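Local coordinates for protein putative NAD(P)H-flavin oxidoreductase (Streptococcus pyogenes serotype M1, PDB 2HAY) that binds flavin mononucleotide and probably acts as an NAD(P)H-dependent oxidoreductase of the nitroreductase family, at residues L120-Y123 with E124-Q127; N136-A139 with L140-T144; R203-D206 with P207-A210. All coordinates share one frame; numbering follows the deposited sequence.

In the fold
Interactions 1 and 2 sit on helices that follow each other in the chain, 116-130 and 137-162, with centres 15 Å apart. They touch directly: Phe126 CE1 lies 3.9 Å from Trp143 CZ2, and Gln127 packs on both Trp143 and Leu140. Both also meet the second subunit, and the side chains of Phe126 and Trp143 each come within about 6 Å of a bound flavin mononucleotide. Interaction 3 belongs to a surface loop on the opposite side of the chain's centre, its nearest atoms about 27 Å from interaction 2 and about 35 Å from interaction 1. It too is near flavin, with the side chain of Pro207 about 7 Å from the cofactor.

Interaction 1. Residues L120-Y123 with E124-Q127; sequences LKLY and ESFQ. With SO4 (sulfate ion), chain G.
Glu124 follows Leu120 by one turn of helix 116-130, and its backbone N donates to Leu120 O at 2.8 Å, one of four successive i to i+4 bonds that make this a regular alpha-helical turn. The same Leu120 carbonyl also takes a weak bond from a water. Glu124 swings CG anti to its own nitrogen (chi1 180°) and stays extended beyond it, which puts OE1 2.7 Å from that water, the donor in both bonds. A side chain is thus linked to the backbone of the preceding turn, while the other oxygen, OE2, forms a salt bridge with Lys128. Lys121 NZ remains 5.8 Å from Glu124 OE1, so these opposite charges are near but not in contact.

One residue on, Ser125 OG lies between its backbone N and carbonyl carbon (chi1 60°). The hydroxyl is folded back over the preceding turn, 3.2 Å from Leu122 O, the carbonyl that Phe126 N also reaches. Phe126 turns its ring off the helix to pack on Trp143 of helix 137-162 and on Glu170 of the second subunit, which brings this helix into the subunit interface about 6 Å from a bound flavin mononucleotide. The Gln127 side chain is extended beyond CG, and its NE2 donates to Ala94 O. Tyr123 is buried against Ile101 and Leu105 of helix 99-106. At the far end of its ring a sulfate ion, probably from the crystallisation liquor, comes up to the edge, with sulfate O1 3.4 Å from Tyr123 OH.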
ATOM      1  N   LEU B 120      19.132  14.340   7.513  1.00 35.84           N
ATOM      2  CA  LEU B 120      19.465  14.277   6.085  1.00 34.76           C
ATOM      3  C   LEU B 120      20.535  13.218   5.806  1.00 33.92           C
ATOM      4  O   LEU B 120      20.482  12.519   4.781  1.00 32.98           O
ATOM      5  CB  LEU B 120      19.881  15.641   5.538  1.00 34.99           C
ATOM      6  CG  LEU B 120      18.737  16.652   5.388  1.00 36.04           C
ATOM      7  CD1 LEU B 120      19.279  17.995   4.889  1.00 37.72           C
ATOM      8  CD2 LEU B 120      17.681  16.124   4.459  1.00 36.51           C
ATOM      9  N   LYS B 121      21.465  13.085   6.746  1.00 32.65           N
ATOM     10  CA  LYS B 121      22.536  12.104   6.667  1.00 32.87           C
ATOM     11  C   LYS B 121      22.020  10.668   6.774  1.00 31.69           C
ATOM     12  O   LYS B 121      22.515   9.788   6.081  1.00 31.19           O
ATOM     13  CB  LYS B 121      23.567  12.372   7.759  1.00 32.87           C
ATOM     14  CG  LYS B 121      24.946  11.902   7.428  1.00 36.39           C
ATOM     15  CD  LYS B 121      25.982  12.836   8.076  1.00 41.33           C
ATOM     16  CE  LYS B 121      27.270  12.901   7.256  1.00 44.61           C
ATOM     17  NZ  LYS B 121      27.647  14.324   6.920  1.00 45.66           N
ATOM     18  N   LEU B 122      21.045  10.439   7.649  1.00 31.16           N
ATOM     19  CA  LEU B 122      20.356   9.151   7.704  1.00 31.17           C
ATOM     20  C   LEU B 122      19.554   8.873   6.434  1.00 30.16           C
ATOM     21  O   LEU B 122      19.528   7.744   5.918  1.00 29.25           O
ATOM     22  CB  LEU B 122      19.387   9.099   8.888  1.00 32.11           C
ATOM     23  CG  LEU B 122      19.581   7.876   9.791  1.00 35.90           C
ATOM     24  CD1 LEU B 122      18.464   7.851  10.825  1.00 38.29           C
ATOM     25  CD2 LEU B 122      19.680   6.543   8.984  1.00 37.17           C
ATOM     26  N   TYR B 123      18.862   9.893   5.949  1.00 28.98           N
ATOM     27  CA  TYR B 123      18.036   9.706   4.746  1.00 28.37           C
ATOM     28  C   TYR B 123      18.941   9.416   3.566  1.00 27.00           C
ATOM     29  O   TYR B 123      18.574   8.659   2.690  1.00 26.20           O
ATOM     30  CB  TYR B 123      17.123  10.905   4.468  1.00 29.12           C
ATOM     31  CG  TYR B 123      16.070  11.176   5.530  1.00 29.85           C
ATOM     32  CD1 TYR B 123      15.452  12.417   5.609  1.00 30.71           C
ATOM     33  CD2 TYR B 123      15.713  10.206   6.468  1.00 32.45           C
ATOM     34  CE1 TYR B 123      14.495  12.681   6.571  1.00 32.33           C
ATOM     35  CE2 TYR B 123      14.747  10.453   7.439  1.00 31.85           C
ATOM     36  CZ  TYR B 123      14.140  11.701   7.478  1.00 31.95           C
ATOM     37  OH  TYR B 123      13.193  11.981   8.440  1.00 33.31           O
ATOM     38  N   GLU B 124      20.137   9.990   3.585  1.00 26.58           N
ATOM     39  CA  GLU B 124      21.140   9.732   2.554  1.00 26.61           C
ATOM     40  C   GLU B 124      21.574   8.259   2.526  1.00 26.46           C
ATOM     41  O   GLU B 124      21.521   7.619   1.485  1.00 25.58           O
ATOM     42  CB  GLU B 124      22.369  10.651   2.701  1.00 25.71           C
ATOM     43  CG  GLU B 124      23.433  10.373   1.621  1.00 25.98           C
ATOM     44  CD  GLU B 124      24.584  11.358   1.615  1.00 28.56           C
ATOM     45  OE1 GLU B 124      24.549  12.322   2.415  1.00 33.54           O
ATOM     46  OE2 GLU B 124      25.537  11.170   0.808  1.00 30.08           O
ATOM     47  N   SER B 125      22.019   7.728   3.666  1.00 26.68           N
ATOM     48  CA  SER B 125      22.437   6.325   3.700  1.00 27.19           C
ATOM     49  C   SER B 125      21.259   5.409   3.451  1.00 26.56           C
ATOM     50  O   SER B 125      21.425   4.354   2.847  1.00 26.52           O
ATOM     51  CB  SER B 125      23.164   5.947   4.998  1.00 27.48           C
ATOM     52  OG  SER B 125      22.336   6.161   6.123  1.00 30.22           O
ATOM     53  N   PHE B 126      20.079   5.821   3.908  1.00 26.33           N
ATOM     54  CA  PHE B 126      18.845   5.085   3.652  1.00 26.05           C
ATOM     55  C   PHE B 126      18.598   4.917   2.143  1.00 26.13           C
ATOM     56  O   PHE B 126      18.302   3.816   1.684  1.00 26.59           O
ATOM     57  CB  PHE B 126      17.650   5.769   4.320  1.00 26.01           C
ATOM     58  CG  PHE B 126      16.308   5.169   3.955  1.00 27.13           C
ATOM     59  CD1 PHE B 126      15.365   5.912   3.232  1.00 29.25           C
ATOM     60  CD2 PHE B 126      15.975   3.860   4.353  1.00 26.17           C
ATOM     61  CE1 PHE B 126      14.101   5.350   2.909  1.00 31.09           C
ATOM     62  CE2 PHE B 126      14.740   3.288   4.037  1.00 26.00           C
ATOM     63  CZ  PHE B 126      13.798   4.018   3.323  1.00 27.83           C
ATOM     64  N   GLN B 127      18.730   5.993   1.371  1.00 26.19           N
ATOM     65  CA  GLN B 127      18.516   5.908  -0.085  1.00 26.91           C
ATOM     66  C   GLN B 127      19.681   5.293  -0.860  1.00 27.19           C
ATOM     67  O   GLN B 127      19.472   4.656  -1.881  1.00 27.38           O
ATOM     68  CB  GLN B 127      18.171   7.279  -0.665  1.00 26.71           C
ATOM     69  CG  GLN B 127      16.807   7.832  -0.185  1.00 26.19           C
ATOM     70  CD  GLN B 127      16.325   8.997  -1.031  1.00 26.19           C
ATOM     71  OE1 GLN B 127      17.107   9.610  -1.756  1.00 23.49           O
ATOM     72  NE2 GLN B 127      15.038   9.300  -0.952  1.00 24.74           N
TER
HETATM   73  S   SO4 G 802      12.067   8.683  10.939  1.00135.96           S
HETATM   74  O1  SO4 G 802      13.318   9.483  10.731  1.00135.78           O
HETATM   75  O2  SO4 G 802      12.143   7.540   9.928  1.00136.01           O
HETATM   76  O3  SO4 G 802      12.037   8.148  12.443  1.00136.13           O
HETATM   77  O4  SO4 G 802      10.761   9.565  10.652  1.00136.05           O
HETATM   78  O   HOH W   1      22.796  14.101   3.477  1.00 34.82           O

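Interaction 2. Residues N136-A139 with L140-T144; sequences NPRA and LFDWT
Arg138 and Asp142 meet across one turn at the start of helix 137-162, joined by an i to i+4 salt bridge in which Arg138 NE donates to Asp142 OD2 at 2.9 Å, with an N-H...O angle of 161°. The oxygen lies at the edge of the guanidinium, close to its plane, but is itself met from above the carboxylate plane; the two flat groups stand 75° apart. A bend at chi2 (67°) brings the arginine chain forward along the helix to the aspartate.

Beneath this pair runs the backbone bond from Asp142 N to Arg138 O. Two residues before Arg138, Asn136 occupies the N-cap: its OD1 accepts from Ala139 N at 3.2 Å, the donor standing above the plane of the amide carbonyl, and its backbone O accepts from Leu140 N. The first turn is therefore closed by both a side chain and the main chain.

Further out, the second subunit completes the polar network. Arg138 NH1 donates to Asp132 O of that subunit, and Asp142 OD1 forms a salt bridge with its Lys146; the two copies of Asp142 also pack together. Trp143 turns away from the first turn, with CG anti to its nitrogen, and its NE1 donates to Glu170 OE2 of the second subunit; the side chain is about 6 Å from a bound flavin mononucleotide. On another face, Phe141 and Thr144 lie against Ala90 of strand 84-91.

With Arg138 of its own chain on OD2 and Lys146 of the second subunit on OD1, the buried carboxylate of Asp142 is probably stabilised as the anion, although its neighbouring copy across the interface would work against this.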
ATOM      1  N   ASN B 136      18.646   6.672  -8.843  1.00 26.77           N
ATOM      2  CA  ASN B 136      17.819   5.872  -9.711  1.00 27.30           C
ATOM      3  C   ASN B 136      16.388   6.415  -9.714  1.00 27.41           C
ATOM      4  O   ASN B 136      15.552   5.939  -8.958  1.00 27.62           O
ATOM      5  CB  ASN B 136      17.838   4.430  -9.185  1.00 27.69           C
ATOM      6  CG  ASN B 136      17.125   3.466 -10.094  1.00 27.61           C
ATOM      7  OD1 ASN B 136      16.246   3.841 -10.857  1.00 26.82           O
ATOM      8  ND2 ASN B 136      17.505   2.208 -10.013  1.00 29.61           N
ATOM      9  N   PRO B 137      16.111   7.441 -10.540  1.00 27.56           N
ATOM     10  CA  PRO B 137      14.808   8.147 -10.504  1.00 27.29           C
ATOM     11  C   PRO B 137      13.552   7.255 -10.619  1.00 28.11           C
ATOM     12  O   PRO B 137      12.537   7.563  -9.997  1.00 27.20           O
ATOM     13  CB  PRO B 137      14.906   9.125 -11.679  1.00 27.10           C
ATOM     14  CG  PRO B 137      16.407   9.347 -11.844  1.00 27.01           C
ATOM     15  CD  PRO B 137      17.034   8.025 -11.538  1.00 27.02           C
ATOM     16  N   ARG B 138      13.630   6.174 -11.394  1.00 28.34           N
ATOM     17  CA  ARG B 138      12.524   5.203 -11.514  1.00 29.34           C
ATOM     18  C   ARG B 138      12.241   4.509 -10.176  1.00 28.62           C
ATOM     19  O   ARG B 138      11.072   4.370  -9.767  1.00 27.37           O
ATOM     20  CB  ARG B 138      12.831   4.165 -12.607  1.00 30.15           C
ATOM     21  CG  ARG B 138      11.973   2.863 -12.593  1.00 33.25           C
ATOM     22  CD  ARG B 138      10.557   3.173 -12.935  1.00 38.94           C
ATOM     23  NE  ARG B 138       9.651   2.017 -12.920  1.00 41.57           N
ATOM     24  CZ  ARG B 138       9.263   1.349 -14.003  1.00 42.75           C
ATOM     25  NH1 ARG B 138       9.748   1.664 -15.213  1.00 43.56           N
ATOM     26  NH2 ARG B 138       8.404   0.350 -13.869  1.00 42.96           N
ATOM     27  N   ALA B 139      13.314   4.077  -9.509  1.00 27.52           N
ATOM     28  CA  ALA B 139      13.210   3.457  -8.182  1.00 27.25           C
ATOM     29  C   ALA B 139      12.648   4.447  -7.152  1.00 26.57           C
ATOM     30  O   ALA B 139      11.857   4.092  -6.304  1.00 26.73           O
ATOM     31  CB  ALA B 139      14.577   2.874  -7.709  1.00 25.33           C
ATOM     32  N   LEU B 140      13.064   5.695  -7.248  1.00 26.77           N
ATOM     33  CA  LEU B 140      12.630   6.728  -6.316  1.00 26.35           C
ATOM     34  C   LEU B 140      11.153   7.006  -6.474  1.00 26.42           C
ATOM     35  O   LEU B 140      10.439   7.228  -5.495  1.00 25.97           O
ATOM     36  CB  LEU B 140      13.407   7.996  -6.630  1.00 26.32           C
ATOM     37  CG  LEU B 140      14.455   8.612  -5.693  1.00 26.55           C
ATOM     38  CD1 LEU B 140      14.881   7.756  -4.548  1.00 25.74           C
ATOM     39  CD2 LEU B 140      15.601   9.198  -6.451  1.00 23.87           C
ATOM     40  N   PHE B 141      10.703   7.024  -7.724  1.00 26.86           N
ATOM     41  CA  PHE B 141       9.300   7.204  -8.025  1.00 26.90           C
ATOM     42  C   PHE B 141       8.508   6.026  -7.509  1.00 27.01           C
ATOM     43  O   PHE B 141       7.426   6.205  -6.913  1.00 27.34           O
ATOM     44  CB  PHE B 141       9.041   7.404  -9.538  1.00 26.77           C
ATOM     45  CG  PHE B 141       7.581   7.449  -9.860  1.00 27.78           C
ATOM     46  CD1 PHE B 141       6.826   8.596  -9.549  1.00 24.53           C
ATOM     47  CD2 PHE B 141       6.931   6.317 -10.361  1.00 29.70           C
ATOM     48  CE1 PHE B 141       5.483   8.634  -9.754  1.00 24.43           C
ATOM     49  CE2 PHE B 141       5.542   6.344 -10.589  1.00 31.35           C
ATOM     50  CZ  PHE B 141       4.819   7.516 -10.293  1.00 28.10           C
ATOM     51  N   ASP B 142       9.015   4.813  -7.760  1.00 26.80           N
ATOM     52  CA  ASP B 142       8.318   3.599  -7.333  1.00 25.90           C
ATOM     53  C   ASP B 142       8.245   3.569  -5.803  1.00 26.37           C
ATOM     54  O   ASP B 142       7.254   3.118  -5.233  1.00 26.83           O
ATOM     55  CB  ASP B 142       8.969   2.349  -7.933  1.00 26.25           C
ATOM     56  CG  ASP B 142       8.478   2.053  -9.356  1.00 26.32           C
ATOM     57  OD1 ASP B 142       7.356   2.464  -9.719  1.00 25.17           O
ATOM     58  OD2 ASP B 142       9.188   1.373 -10.122  1.00 26.04           O
ATOM     59  N   TRP B 143       9.252   4.137  -5.139  1.00 25.04           N
ATOM     60  CA  TRP B 143       9.198   4.280  -3.703  1.00 24.29           C
ATOM     61  C   TRP B 143       8.095   5.205  -3.185  1.00 24.89           C
ATOM     62  O   TRP B 143       7.363   4.837  -2.249  1.00 25.89           O
ATOM     63  CB  TRP B 143      10.559   4.709  -3.180  1.00 24.27           C
ATOM     64  CG  TRP B 143      10.595   5.016  -1.728  1.00 25.38           C
ATOM     65  CD1 TRP B 143      10.403   4.141  -0.687  1.00 24.09           C
ATOM     66  CD2 TRP B 143      10.858   6.299  -1.135  1.00 24.10           C
ATOM     67  NE1 TRP B 143      10.560   4.792   0.516  1.00 22.82           N
ATOM     68  CE2 TRP B 143      10.832   6.117   0.278  1.00 26.00           C
ATOM     69  CE3 TRP B 143      11.135   7.573  -1.656  1.00 24.08           C
ATOM     70  CZ2 TRP B 143      11.053   7.178   1.186  1.00 22.87           C
ATOM     71  CZ3 TRP B 143      11.359   8.628  -0.757  1.00 24.82           C
ATOM     72  CH2 TRP B 143      11.312   8.417   0.657  1.00 24.25           C
ATOM     73  N   THR B 144       7.946   6.396  -3.762  1.00 23.97           N
ATOM     74  CA  THR B 144       6.798   7.219  -3.378  1.00 23.65           C
ATOM     75  C   THR B 144       5.464   6.606  -3.798  1.00 24.03           C
ATOM     76  O   THR B 144       4.453   6.715  -3.057  1.00 22.75           O
ATOM     77  CB  THR B 144       6.904   8.684  -3.884  1.00 23.01           C
ATOM     78  OG1 THR B 144       7.021   8.673  -5.313  1.00 23.80           O
ATOM     79  CG2 THR B 144       8.136   9.341  -3.296  1.00 19.76           C
TER

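Interaction 3. Residues R203-D206 with P207-A210; sequences RLRD and PKHA. With SO4 (sulfate ion), chain H.
A bend at chi2 (-77°) turns the Arg205 side chain toward Lys208, and the lysine, bent at its own chi2 (130°), comes to meet it. The two chains cross at an oblique angle in the surface loop between strands 192-201 and 220-223, in a part of the loop with no regular helix or strand. Arg205 NH2 and Lys208 NZ are modelled 2.6 Å apart; both are donors, so this spacing is no bond and is best treated as doubtful.

A sulfate ion, probably from the crystallisation liquor, lies beside them. Its O4 is at the edge of the Arg205 guanidinium, 2.7 Å from NH1, while Lys208 N points at the same oxygen and makes a weak bond to sulfate O3 at 3.4 Å. The position of O4 is less certain, since the model sets it too near Pro207. His209 follows, with Lys208 CB over one face of its imidazole.

Arg203 and Asp206, three residues apart, form a salt bridge in which Arg203 NH1 lies 2.8 Å from Asp206 OD1, reaching the lone pair that faces away from the carboxylate's other oxygen. The same NH1 also comes within 3.9 Å of Pro207 CD. Arg203 NH2 bonds to Asp165 OD1 of strand 165-169 and to Phe18 O, next to the flavin-binding Arg19 and Thr20.

Asp206 and Asp165 both bind Arg203, which fixes its guanidinium. For Arg205 and Lys208, a bound anion such as this crystallisation sulfate would probably ease their closeness in part.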
ATOM      1  N   ARG B 203     -22.215  -1.249  -5.923  1.00 27.78           N
ATOM      2  CA  ARG B 203     -22.281  -2.304  -6.907  1.00 29.23           C
ATOM      3  C   ARG B 203     -23.689  -2.357  -7.513  1.00 31.02           C
ATOM      4  O   ARG B 203     -24.687  -2.192  -6.808  1.00 30.60           O
ATOM      5  CB  ARG B 203     -21.907  -3.645  -6.282  1.00 28.87           C
ATOM      6  CG  ARG B 203     -22.969  -4.200  -5.321  1.00 28.94           C
ATOM      7  CD  ARG B 203     -22.487  -5.452  -4.641  1.00 29.41           C
ATOM      8  NE  ARG B 203     -21.294  -5.180  -3.845  1.00 30.43           N
ATOM      9  CZ  ARG B 203     -20.635  -6.085  -3.130  1.00 30.09           C
ATOM     10  NH1 ARG B 203     -21.050  -7.339  -3.111  1.00 28.13           N
ATOM     11  NH2 ARG B 203     -19.560  -5.729  -2.431  1.00 28.66           N
ATOM     12  N   LEU B 204     -23.744  -2.570  -8.822  1.00 33.30           N
ATOM     13  CA  LEU B 204     -24.991  -2.868  -9.509  1.00 35.66           C
ATOM     14  C   LEU B 204     -25.607  -4.136  -8.912  1.00 37.52           C
ATOM     15  O   LEU B 204     -26.789  -4.150  -8.578  1.00 37.17           O
ATOM     16  CB  LEU B 204     -24.722  -3.034 -11.007  1.00 35.36           C
ATOM     17  CG  LEU B 204     -25.884  -3.079 -11.995  1.00 36.88           C
ATOM     18  CD1 LEU B 204     -26.760  -1.828 -11.901  1.00 36.62           C
ATOM     19  CD2 LEU B 204     -25.334  -3.270 -13.410  1.00 35.56           C
ATOM     20  N   ARG B 205     -24.793  -5.186  -8.775  1.00 40.13           N
ATOM     21  CA  ARG B 205     -25.183  -6.428  -8.089  1.00 43.16           C
ATOM     22  C   ARG B 205     -23.958  -7.183  -7.533  1.00 44.49           C
ATOM     23  O   ARG B 205     -22.819  -6.865  -7.890  1.00 44.12           O
ATOM     24  CB  ARG B 205     -26.010  -7.331  -9.023  1.00 44.20           C
ATOM     25  CG  ARG B 205     -25.221  -8.304  -9.918  1.00 47.17           C
ATOM     26  CD  ARG B 205     -24.591  -7.634 -11.121  1.00 52.64           C
ATOM     27  NE  ARG B 205     -24.407  -8.574 -12.232  1.00 56.81           N
ATOM     28  CZ  ARG B 205     -23.366  -9.402 -12.368  1.00 58.80           C
ATOM     29  NH1 ARG B 205     -22.391  -9.436 -11.455  1.00 58.81           N
ATOM     30  NH2 ARG B 205     -23.301 -10.203 -13.426  1.00 59.21           N
ATOM     31  N   ASP B 206     -24.192  -8.174  -6.666  1.00 46.22           N
ATOM     32  CA  ASP B 206     -23.104  -9.018  -6.147  1.00 47.96           C
ATOM     33  C   ASP B 206     -22.569  -9.904  -7.291  1.00 49.09           C
ATOM     34  O   ASP B 206     -23.298 -10.185  -8.241  1.00 49.14           O
ATOM     35  CB  ASP B 206     -23.595  -9.899  -4.982  1.00 48.09           C
ATOM     36  CG  ASP B 206     -24.276  -9.101  -3.849  1.00 48.86           C
ATOM     37  OD1 ASP B 206     -23.673  -8.178  -3.266  1.00 48.79           O
ATOM     38  OD2 ASP B 206     -25.432  -9.427  -3.510  1.00 52.45           O
ATOM     39  N   PRO B 207     -21.304 -10.204  -7.181  1.00 50.30           N
ATOM     40  CA  PRO B 207     -20.561 -10.915  -8.192  1.00 51.35           C
ATOM     41  C   PRO B 207     -21.123 -12.261  -8.237  1.00 52.61           C
ATOM     42  O   PRO B 207     -21.719 -12.690  -7.276  1.00 52.66           O
ATOM     43  CB  PRO B 207     -19.171 -10.984  -7.584  1.00 51.67           C
ATOM     44  CG  PRO B 207     -19.372 -10.829  -6.199  1.00 50.47           C
ATOM     45  CD  PRO B 207     -20.452  -9.876  -6.045  1.00 50.41           C
ATOM     46  N   LYS B 208     -20.943 -12.908  -9.360  1.00 54.25           N
ATOM     47  CA  LYS B 208     -21.287 -14.293  -9.527  1.00 55.12           C
ATOM     48  C   LYS B 208     -20.232 -15.154  -8.873  1.00 55.30           C
ATOM     49  O   LYS B 208     -20.526 -15.963  -8.016  1.00 55.72           O
ATOM     50  CB  LYS B 208     -21.298 -14.603 -11.015  1.00 55.35           C
ATOM     51  CG  LYS B 208     -22.651 -14.484 -11.664  1.00 56.72           C
ATOM     52  CD  LYS B 208     -22.574 -13.637 -12.904  1.00 58.37           C
ATOM     53  CE  LYS B 208     -23.836 -13.717 -13.683  1.00 58.61           C
ATOM     54  NZ  LYS B 208     -24.017 -12.486 -14.478  1.00 59.65           N
ATOM     55  N   HIS B 209     -18.993 -14.973  -9.308  1.00 55.19           N
ATOM     56  CA  HIS B 209     -17.854 -15.791  -8.871  1.00 54.78           C
ATOM     57  C   HIS B 209     -17.295 -15.280  -7.541  1.00 53.64           C
ATOM     58  O   HIS B 209     -16.600 -14.257  -7.515  1.00 53.85           O
ATOM     59  CB  HIS B 209     -16.750 -15.830  -9.944  1.00 55.48           C
ATOM     60  CG  HIS B 209     -17.248 -16.165 -11.316  1.00 57.30           C
ATOM     61  ND1 HIS B 209     -17.995 -17.294 -11.584  1.00 59.00           N
ATOM     62  CD2 HIS B 209     -17.099 -15.522 -12.501  1.00 58.91           C
ATOM     63  CE1 HIS B 209     -18.294 -17.327 -12.872  1.00 59.58           C
ATOM     64  NE2 HIS B 209     -17.763 -16.262 -13.451  1.00 59.80           N
ATOM     65  N   ALA B 210     -17.596 -16.000  -6.456  1.00 51.88           N
ATOM     66  CA  ALA B 210     -17.087 -15.676  -5.115  1.00 50.39           C
ATOM     67  C   ALA B 210     -15.555 -15.454  -5.047  1.00 49.10           C
ATOM     68  O   ALA B 210     -14.778 -16.000  -5.842  1.00 48.93           O
ATOM     69  CB  ALA B 210     -17.541 -16.730  -4.078  1.00 50.27           C
TER
HETATM   70  S   SO4 H 803     -18.823 -10.994 -11.740  1.00118.05           S
HETATM   71  O1  SO4 H 803     -17.897  -9.977 -12.244  1.00117.91           O
HETATM   72  O2  SO4 H 803     -19.444 -11.672 -12.874  1.00118.10           O
HETATM   73  O3  SO4 H 803     -18.107 -11.981 -10.929  1.00117.64           O
HETATM   74  O4  SO4 H 803     -19.861 -10.355 -10.933  1.00117.83           O